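Local coordinates for hypothetical protein ybgI (Escherichia coli, Escherichia coli O157:H7, PDB 1NMO) that binds two metal ions at a dinuclear site in a ring-shaped hexamer and may take part in degrading radiation-damaged nucleotides, at residues A52-Y66 against N89-D101. Numbering follows the deposited sequence.
With FE (Fe (III) ion), chain H; FE (Fe (III) ion), chain G.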
ATOM      1  N   ALA A  52      -6.481 -23.444  24.784  1.00 15.00           N
ATOM      2  CA  ALA A  52      -7.060 -24.227  25.876  1.00 15.71           C
ATOM      3  C   ALA A  52      -6.021 -24.732  26.858  1.00 17.01           C
ATOM      4  O   ALA A  52      -6.309 -25.002  28.040  1.00 17.19           O
ATOM      5  CB  ALA A  52      -7.785 -25.415  25.343  1.00 16.17           C
ATOM      6  N   VAL A  53      -4.803 -24.951  26.345  1.00 17.93           N
ATOM      7  CA  VAL A  53      -3.748 -25.458  27.195  1.00 16.10           C
ATOM      8  C   VAL A  53      -3.281 -24.237  28.061  1.00 16.70           C
ATOM      9  O   VAL A  53      -3.090 -24.349  29.240  1.00 16.05           O
ATOM     10  CB  VAL A  53      -2.582 -26.054  26.280  1.00 16.11           C
ATOM     11  CG1 VAL A  53      -1.248 -26.113  27.066  1.00 15.78           C
ATOM     12  CG2 VAL A  53      -2.911 -27.479  25.871  1.00 14.50           C
ATOM     13  N   ARG A  54      -3.175 -23.060  27.465  1.00 16.74           N
ATOM     14  CA  ARG A  54      -2.717 -21.892  28.183  1.00 17.18           C
ATOM     15  C   ARG A  54      -3.720 -21.572  29.263  1.00 17.50           C
ATOM     16  O   ARG A  54      -3.346 -21.276  30.401  1.00 17.22           O
ATOM     17  CB  ARG A  54      -2.615 -20.713  27.216  1.00 17.93           C
ATOM     18  CG  ARG A  54      -2.049 -19.422  27.796  1.00 19.29           C
ATOM     19  CD  ARG A  54      -2.062 -18.306  26.747  1.00 20.70           C
ATOM     20  NE  ARG A  54      -3.434 -17.773  26.479  1.00 23.18           N
ATOM     21  CZ  ARG A  54      -4.101 -16.947  27.302  1.00 23.38           C
ATOM     22  NH1 ARG A  54      -3.555 -16.526  28.454  1.00 22.68           N
ATOM     23  NH2 ARG A  54      -5.322 -16.545  26.987  1.00 22.37           N
ATOM     24  N   LEU A  55      -5.011 -21.667  28.926  1.00 16.89           N
ATOM     25  CA  LEU A  55      -6.068 -21.353  29.897  1.00 16.33           C
ATOM     26  C   LEU A  55      -6.322 -22.531  30.870  1.00 17.55           C
ATOM     27  O   LEU A  55      -7.212 -22.490  31.754  1.00 16.02           O
ATOM     28  CB  LEU A  55      -7.365 -20.966  29.152  1.00 14.40           C
ATOM     29  CG  LEU A  55      -7.309 -19.645  28.430  1.00 13.31           C
ATOM     30  CD1 LEU A  55      -8.449 -19.415  27.517  1.00 15.67           C
ATOM     31  CD2 LEU A  55      -7.336 -18.561  29.462  1.00 16.40           C
ATOM     32  N   GLY A  56      -5.564 -23.614  30.715  1.00 17.96           N
ATOM     33  CA  GLY A  56      -5.791 -24.725  31.658  1.00 17.87           C
ATOM     34  C   GLY A  56      -7.150 -25.401  31.463  1.00 17.25           C
ATOM     35  O   GLY A  56      -7.724 -26.009  32.393  1.00 15.89           O
ATOM     36  N   ALA A  57      -7.682 -25.378  30.240  1.00 16.22           N
ATOM     37  CA  ALA A  57      -9.015 -25.993  30.120  1.00 15.11           C
ATOM     38  C   ALA A  57      -9.065 -27.476  30.341  1.00 15.46           C
ATOM     39  O   ALA A  57      -8.088 -28.225  30.071  1.00 15.49           O
ATOM     40  CB  ALA A  57      -9.638 -25.669  28.773  1.00 15.23           C
ATOM     41  N   ASP A  58     -10.220 -27.921  30.849  1.00 14.45           N
ATOM     42  CA  ASP A  58     -10.483 -29.369  31.029  1.00 14.98           C
ATOM     43  C   ASP A  58     -11.219 -29.960  29.750  1.00 15.11           C
ATOM     44  O   ASP A  58     -11.259 -31.188  29.512  1.00 14.70           O
ATOM     45  CB  ASP A  58     -11.416 -29.600  32.204  1.00 15.75           C
ATOM     46  CG  ASP A  58     -10.828 -29.141  33.502  1.00 18.88           C
ATOM     47  OD1 ASP A  58      -9.637 -29.432  33.778  1.00 22.05           O
ATOM     48  OD2 ASP A  58     -11.569 -28.501  34.269  1.00 20.68           O
ATOM     49  N   ALA A  59     -11.843 -29.100  28.959  1.00 13.32           N
ATOM     50  CA  ALA A  59     -12.502 -29.602  27.759  1.00 13.42           C
ATOM     51  C   ALA A  59     -12.471 -28.553  26.682  1.00 12.89           C
ATOM     52  O   ALA A  59     -12.320 -27.359  26.951  1.00 13.18           O
ATOM     53  CB  ALA A  59     -13.913 -29.951  28.045  1.00  9.45           C
ATOM     54  N   VAL A  60     -12.650 -29.010  25.455  1.00 12.07           N
ATOM     55  CA  VAL A  60     -12.772 -28.093  24.333  1.00 13.06           C
ATOM     56  C   VAL A  60     -14.032 -28.500  23.618  1.00 12.19           C
ATOM     57  O   VAL A  60     -14.262 -29.702  23.428  1.00 13.68           O
ATOM     58  CB  VAL A  60     -11.625 -28.226  23.356  1.00 10.88           C
ATOM     59  CG1 VAL A  60     -11.888 -27.392  22.068  1.00 10.40           C
ATOM     60  CG2 VAL A  60     -10.460 -27.687  24.029  1.00 11.78           C
ATOM     61  N   ILE A  61     -14.890 -27.523  23.299  1.00 10.95           N
ATOM     62  CA  ILE A  61     -16.108 -27.837  22.565  1.00 10.50           C
ATOM     63  C   ILE A  61     -16.110 -26.996  21.259  1.00 10.87           C
ATOM     64  O   ILE A  61     -15.781 -25.792  21.282  1.00 11.07           O
ATOM     65  CB  ILE A  61     -17.360 -27.553  23.398  1.00  9.28           C
ATOM     66  CG1 ILE A  61     -17.315 -28.329  24.726  1.00  6.23           C
ATOM     67  CG2 ILE A  61     -18.557 -27.938  22.540  1.00  8.83           C
ATOM     68  CD1 ILE A  61     -18.576 -28.209  25.613  1.00  3.54           C
ATOM     69  N   VAL A  62     -16.458 -27.627  20.132  1.00  9.78           N
ATOM     70  CA  VAL A  62     -16.393 -26.978  18.837  1.00  9.53           C
ATOM     71  C   VAL A  62     -17.487 -27.364  17.877  1.00 10.42           C
ATOM     72  O   VAL A  62     -18.220 -28.305  18.158  1.00  9.21           O
ATOM     73  CB  VAL A  62     -15.075 -27.339  18.091  1.00  9.76           C
ATOM     74  CG1 VAL A  62     -13.856 -26.832  18.835  1.00  7.15           C
ATOM     75  CG2 VAL A  62     -14.990 -28.801  17.892  1.00  8.45           C
ATOM     76  N   HIS A  63     -17.646 -26.581  16.789  1.00  8.80           N
ATOM     77  CA  HIS A  63     -18.612 -26.923  15.764  1.00  9.79           C
ATOM     78  C   HIS A  63     -17.978 -27.929  14.789  1.00 10.45           C
ATOM     79  O   HIS A  63     -18.686 -28.801  14.279  1.00  8.11           O
ATOM     80  CB  HIS A  63     -19.041 -25.715  14.998  1.00 10.02           C
ATOM     81  CG  HIS A  63     -20.054 -25.989  13.918  1.00 12.07           C
ATOM     82  ND1 HIS A  63     -21.069 -26.929  14.042  1.00 10.45           N
ATOM     83  CD2 HIS A  63     -20.200 -25.431  12.681  1.00 12.82           C
ATOM     84  CE1 HIS A  63     -21.784 -26.940  12.920  1.00 12.95           C
ATOM     85  NE2 HIS A  63     -21.275 -26.045  12.072  1.00 11.98           N
ATOM     86  N   HIS A  64     -16.659 -27.787  14.535  1.00 11.13           N
ATOM     87  CA  HIS A  64     -15.883 -28.662  13.635  1.00 12.74           C
ATOM     88  C   HIS A  64     -14.733 -29.400  14.361  1.00 13.74           C
ATOM     89  O   HIS A  64     -13.634 -28.857  14.600  1.00 13.13           O
ATOM     90  CB  HIS A  64     -15.241 -27.866  12.504  1.00 14.10           C
ATOM     91  CG  HIS A  64     -16.203 -27.132  11.636  1.00 13.73           C
ATOM     92  ND1 HIS A  64     -16.362 -25.765  11.702  1.00 12.23           N
ATOM     93  CD2 HIS A  64     -17.043 -27.567  10.666  1.00 14.98           C
ATOM     94  CE1 HIS A  64     -17.247 -25.388  10.803  1.00 14.85           C
ATOM     95  NE2 HIS A  64     -17.673 -26.458  10.159  1.00 15.93           N
ATOM     96  N   GLY A  65     -14.967 -30.663  14.700  1.00 14.96           N
ATOM     97  CA  GLY A  65     -13.941 -31.423  15.409  1.00 13.17           C
ATOM     98  C   GLY A  65     -13.235 -32.294  14.423  1.00 14.10           C
ATOM     99  O   GLY A  65     -12.915 -31.812  13.335  1.00 12.42           O
ATOM    100  N   TYR A  66     -13.033 -33.583  14.745  1.00 14.19           N
ATOM    101  CA  TYR A  66     -12.264 -34.464  13.829  1.00 15.52           C
ATOM    102  C   TYR A  66     -13.022 -35.704  13.326  1.00 15.81           C
ATOM    103  O   TYR A  66     -14.240 -35.822  13.473  1.00 15.65           O
ATOM    104  CB  TYR A  66     -10.994 -34.949  14.543  1.00 12.70           C
ATOM    105  CG  TYR A  66     -10.155 -33.879  15.222  1.00 12.26           C
ATOM    106  CD1 TYR A  66     -10.056 -32.638  14.683  1.00 12.25           C
ATOM    107  CD2 TYR A  66      -9.459 -34.124  16.438  1.00 10.78           C
ATOM    108  CE1 TYR A  66      -9.317 -31.630  15.315  1.00 12.62           C
ATOM    109  CE2 TYR A  66      -8.702 -33.106  17.067  1.00  9.16           C
ATOM    110  CZ  TYR A  66      -8.660 -31.855  16.485  1.00 10.26           C
ATOM    111  OH  TYR A  66      -8.034 -30.733  17.044  1.00 10.84           O
ATOM    112  N   ASN A  89      -2.369 -33.645  27.502  1.00 17.54           N
ATOM    113  CA  ASN A  89      -2.784 -32.704  28.575  1.00 17.12           C
ATOM    114  C   ASN A  89      -4.157 -33.126  29.156  1.00 17.60           C
ATOM    115  O   ASN A  89      -4.757 -32.400  29.920  1.00 18.45           O
ATOM    116  CB  ASN A  89      -2.839 -31.278  27.990  1.00 15.95           C
ATOM    117  CG  ASN A  89      -1.488 -30.769  27.636  1.00 17.67           C
ATOM    118  OD1 ASN A  89      -0.613 -30.786  28.494  1.00 20.34           O
ATOM    119  ND2 ASN A  89      -1.272 -30.342  26.394  1.00 15.59           N
ATOM    120  N   ASP A  90      -4.626 -34.311  28.789  1.00 17.78           N
ATOM    121  CA  ASP A  90      -5.893 -34.869  29.279  1.00 16.61           C
ATOM    122  C   ASP A  90      -7.049 -33.953  29.039  1.00 15.13           C
ATOM    123  O   ASP A  90      -7.949 -33.834  29.876  1.00 14.51           O
ATOM    124  CB  ASP A  90      -5.844 -35.156  30.756  1.00 18.62           C
ATOM    125  CG  ASP A  90      -4.771 -36.121  31.112  1.00 20.04           C
ATOM    126  OD1 ASP A  90      -4.752 -37.216  30.498  1.00 20.57           O
ATOM    127  OD2 ASP A  90      -3.939 -35.767  32.020  1.00 21.59           O
ATOM    128  N   ILE A  91      -7.032 -33.290  27.903  1.00 14.18           N
ATOM    129  CA  ILE A  91      -8.123 -32.389  27.592  1.00 13.84           C
ATOM    130  C   ILE A  91      -9.201 -33.148  26.788  1.00 13.38           C
ATOM    131  O   ILE A  91      -8.866 -33.757  25.786  1.00 14.50           O
ATOM    132  CB  ILE A  91      -7.607 -31.213  26.748  1.00 11.96           C
ATOM    133  CG1 ILE A  91      -6.668 -30.324  27.532  1.00 14.17           C
ATOM    134  CG2 ILE A  91      -8.745 -30.380  26.266  1.00 14.26           C
ATOM    135  CD1 ILE A  91      -6.154 -29.133  26.716  1.00  9.61           C
ATOM    136  N   ASN A  92     -10.460 -33.167  27.249  1.00 12.87           N
ATOM    137  CA  ASN A  92     -11.589 -33.746  26.463  1.00 13.31           C
ATOM    138  C   ASN A  92     -11.972 -32.913  25.182  1.00 13.10           C
ATOM    139  O   ASN A  92     -12.184 -31.693  25.266  1.00 14.36           O
ATOM    140  CB  ASN A  92     -12.865 -33.821  27.329  1.00 12.53           C
ATOM    141  CG  ASN A  92     -12.678 -34.704  28.528  1.00 11.97           C
ATOM    142  OD1 ASN A  92     -12.993 -35.892  28.493  1.00 12.52           O
ATOM    143  ND2 ASN A  92     -12.086 -34.156  29.584  1.00 12.37           N
ATOM    144  N   LEU A  93     -12.056 -33.505  23.994  1.00 12.42           N
ATOM    145  CA  LEU A  93     -12.543 -32.667  22.869  1.00 11.40           C
ATOM    146  C   LEU A  93     -13.931 -33.155  22.544  1.00 12.45           C
ATOM    147  O   LEU A  93     -14.122 -34.363  22.332  1.00 14.21           O
ATOM    148  CB  LEU A  93     -11.759 -32.847  21.578  1.00 10.48           C
ATOM    149  CG  LEU A  93     -12.394 -32.200  20.332  1.00  9.49           C
ATOM    150  CD1 LEU A  93     -12.181 -30.700  20.460  1.00  7.89           C
ATOM    151  CD2 LEU A  93     -11.704 -32.656  19.032  1.00  8.78           C
ATOM    152  N   TYR A  94     -14.917 -32.247  22.509  1.00 11.46           N
ATOM    153  CA  TYR A  94     -16.282 -32.619  22.107  1.00  8.49           C
ATOM    154  C   TYR A  94     -16.479 -31.734  20.895  1.00  9.83           C
ATOM    155  O   TYR A  94     -15.864 -30.638  20.832  1.00 10.66           O
ATOM    156  CB  TYR A  94     -17.353 -32.165  23.118  1.00  9.23           C
ATOM    157  CG  TYR A  94     -17.237 -32.666  24.570  1.00  9.13           C
ATOM    158  CD1 TYR A  94     -16.266 -32.187  25.401  1.00  9.62           C
ATOM    159  CD2 TYR A  94     -18.144 -33.603  25.084  1.00 10.82           C
ATOM    160  CE1 TYR A  94     -16.177 -32.602  26.747  1.00 12.47           C
ATOM    161  CE2 TYR A  94     -18.066 -34.049  26.425  1.00 11.86           C
ATOM    162  CZ  TYR A  94     -17.091 -33.531  27.247  1.00 12.09           C
ATOM    163  OH  TYR A  94     -17.071 -33.900  28.594  1.00 11.57           O
ATOM    164  N   GLY A  95     -17.307 -32.204  19.946  1.00 10.09           N
ATOM    165  CA  GLY A  95     -17.710 -31.459  18.752  1.00  8.96           C
ATOM    166  C   GLY A  95     -19.193 -31.818  18.441  1.00 11.98           C
ATOM    167  O   GLY A  95     -19.612 -32.968  18.687  1.00 12.88           O
ATOM    168  N   TRP A  96     -20.020 -30.856  17.993  1.00 12.77           N
ATOM    169  CA  TRP A  96     -21.382 -31.103  17.539  1.00 12.72           C
ATOM    170  C   TRP A  96     -21.503 -30.408  16.179  1.00 13.74           C
ATOM    171  O   TRP A  96     -21.444 -29.178  16.088  1.00 15.77           O
ATOM    172  CB  TRP A  96     -22.428 -30.536  18.488  1.00 12.29           C
ATOM    173  CG  TRP A  96     -22.721 -31.477  19.597  1.00 12.30           C
ATOM    174  CD1 TRP A  96     -23.611 -32.503  19.576  1.00 14.26           C
ATOM    175  CD2 TRP A  96     -22.026 -31.578  20.858  1.00 13.00           C
ATOM    176  NE1 TRP A  96     -23.519 -33.241  20.721  1.00 13.30           N
ATOM    177  CE2 TRP A  96     -22.555 -32.699  21.531  1.00 12.13           C
ATOM    178  CE3 TRP A  96     -21.004 -30.817  21.484  1.00 12.88           C
ATOM    179  CZ2 TRP A  96     -22.107 -33.096  22.780  1.00 11.17           C
ATOM    180  CZ3 TRP A  96     -20.550 -31.196  22.717  1.00 10.40           C
ATOM    181  CH2 TRP A  96     -21.105 -32.345  23.367  1.00 12.98           C
ATOM    182  N   HIS A  97     -21.677 -31.181  15.110  1.00 15.33           N
ATOM    183  CA  HIS A  97     -21.794 -30.628  13.765  1.00 15.43           C
ATOM    184  C   HIS A  97     -23.278 -30.315  13.422  1.00 16.95           C
ATOM    185  O   HIS A  97     -23.817 -29.350  13.967  1.00 17.75           O
ATOM    186  CB  HIS A  97     -21.149 -31.599  12.762  1.00 15.25           C
ATOM    187  CG  HIS A  97     -21.009 -31.060  11.372  1.00 16.94           C
ATOM    188  ND1 HIS A  97     -21.487 -31.737  10.262  1.00 18.12           N
ATOM    189  CD2 HIS A  97     -20.501 -29.888  10.906  1.00 16.69           C
ATOM    190  CE1 HIS A  97     -21.291 -31.003   9.176  1.00 17.55           C
ATOM    191  NE2 HIS A  97     -20.693 -29.879   9.535  1.00 18.63           N
ATOM    192  N   LEU A  98     -23.994 -31.114  12.619  1.00 16.05           N
ATOM    193  CA  LEU A  98     -25.356 -30.671  12.239  1.00 14.81           C
ATOM    194  C   LEU A  98     -26.285 -30.277  13.377  1.00 15.70           C
ATOM    195  O   LEU A  98     -27.046 -29.251  13.292  1.00 17.71           O
ATOM    196  CB  LEU A  98     -26.021 -31.693  11.288  1.00 13.59           C
ATOM    197  CG  LEU A  98     -25.127 -31.856  10.017  1.00 14.67           C
ATOM    198  CD1 LEU A  98     -25.727 -32.881   9.033  1.00 14.54           C
ATOM    199  CD2 LEU A  98     -24.964 -30.538   9.293  1.00 14.16           C
ATOM    200  N   PRO A  99     -26.241 -31.023  14.487  1.00 14.76           N
ATOM    201  CA  PRO A  99     -27.160 -30.596  15.554  1.00 15.24           C
ATOM    202  C   PRO A  99     -26.928 -29.147  15.945  1.00 15.64           C
ATOM    203  O   PRO A  99     -27.883 -28.400  16.308  1.00 17.93           O
ATOM    204  CB  PRO A  99     -26.866 -31.582  16.695  1.00 14.14           C
ATOM    205  CG  PRO A  99     -26.444 -32.852  15.925  1.00 13.34           C
ATOM    206  CD  PRO A  99     -25.512 -32.238  14.866  1.00 14.10           C
ATOM    207  N   LEU A 100     -25.678 -28.697  15.865  1.00 15.77           N
ATOM    208  CA  LEU A 100     -25.404 -27.284  16.269  1.00 14.17           C
ATOM    209  C   LEU A 100     -25.748 -26.289  15.144  1.00 13.73           C
ATOM    210  O   LEU A 100     -25.712 -25.082  15.338  1.00 15.34           O
ATOM    211  CB  LEU A 100     -23.950 -27.142  16.772  1.00 11.00           C
ATOM    212  CG  LEU A 100     -23.617 -25.872  17.597  1.00  9.77           C
ATOM    213  CD1 LEU A 100     -24.554 -25.722  18.805  1.00  6.97           C
ATOM    214  CD2 LEU A 100     -22.220 -26.119  18.182  1.00  9.39           C
ATOM    215  N   ASP A 101     -26.066 -26.792  13.963  1.00 13.56           N
ATOM    216  CA  ASP A 101     -26.544 -25.913  12.886  1.00 15.22           C
ATOM    217  C   ASP A 101     -28.072 -25.793  13.010  1.00 15.75           C
ATOM    218  O   ASP A 101     -28.622 -24.696  13.022  1.00 16.28           O
ATOM    219  CB  ASP A 101     -26.207 -26.486  11.474  1.00 15.04           C
ATOM    220  CG  ASP A 101     -24.760 -26.286  11.115  1.00 15.01           C
ATOM    221  OD1 ASP A 101     -24.287 -25.150  11.349  1.00 16.00           O
ATOM    222  OD2 ASP A 101     -24.078 -27.237  10.650  1.00 16.94           O
TER
HETATM  223 FE    FE H 302     -22.267 -25.875   9.750  1.00 25.37          FE
HETATM  224 FE    FE G 301     -19.210 -25.534   9.002  1.00 30.80          FE
HETATM  225  O   HOH W   1     -23.652 -25.883   7.822  1.00 20.34           O
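Leu93 carries two methyls into two different hollows. CD1 settles between Val60 and Val62, 3.7 Å from Val60 CG1, while CD2 sits over one face of the Tyr66 ring, 3.9 Å from the ring centroid and 25° off its normal, a CH-pi contact. Just before strand 92-95, Ile91 branches from its CB in two directions: CG2 reaches Val60 CG2, and CD1 enters the notch between Ala52 and Val53, 3.7 Å from Val53 CG2. Ala59 and Ile61 shape the other face. The Tyr94 ring edge packs against Ala59, its CE1 3.7 Å from Ala59 CB; Ile61 CG2, placed anti to the backbone N, meets the Trp96 indole at its edge, 3.8 Å from CZ3. Between these layers, strands 59-62 and 92-95 run parallel at 15°, joined through helix 78-88 as a beta-alpha-beta crossover. Asp58 O starts the ladder with two donors, Asn92 N and Asn92 ND2; it lies in the Asn92 amide plane, and the ND2-H...O angle is 177°. The Asn92 side-chain amide is also held by Gly31. Beyond the strands' C-terminal ends, the chain turns at His63 into the dinuclear iron site. With CG anti to the backbone N, the His63 ring gives its ND1 hydrogen to a lone pair of Trp96 O (3.1 Å) and turns NE2 to one iron. The Asp101 carboxylate, perpendicular to that ring, binds the same iron, with OD2 at 2.4 Å. His64 NE2 holds the second iron at 2.1 Å, while Glu219 binds both metals and His215 joins His64.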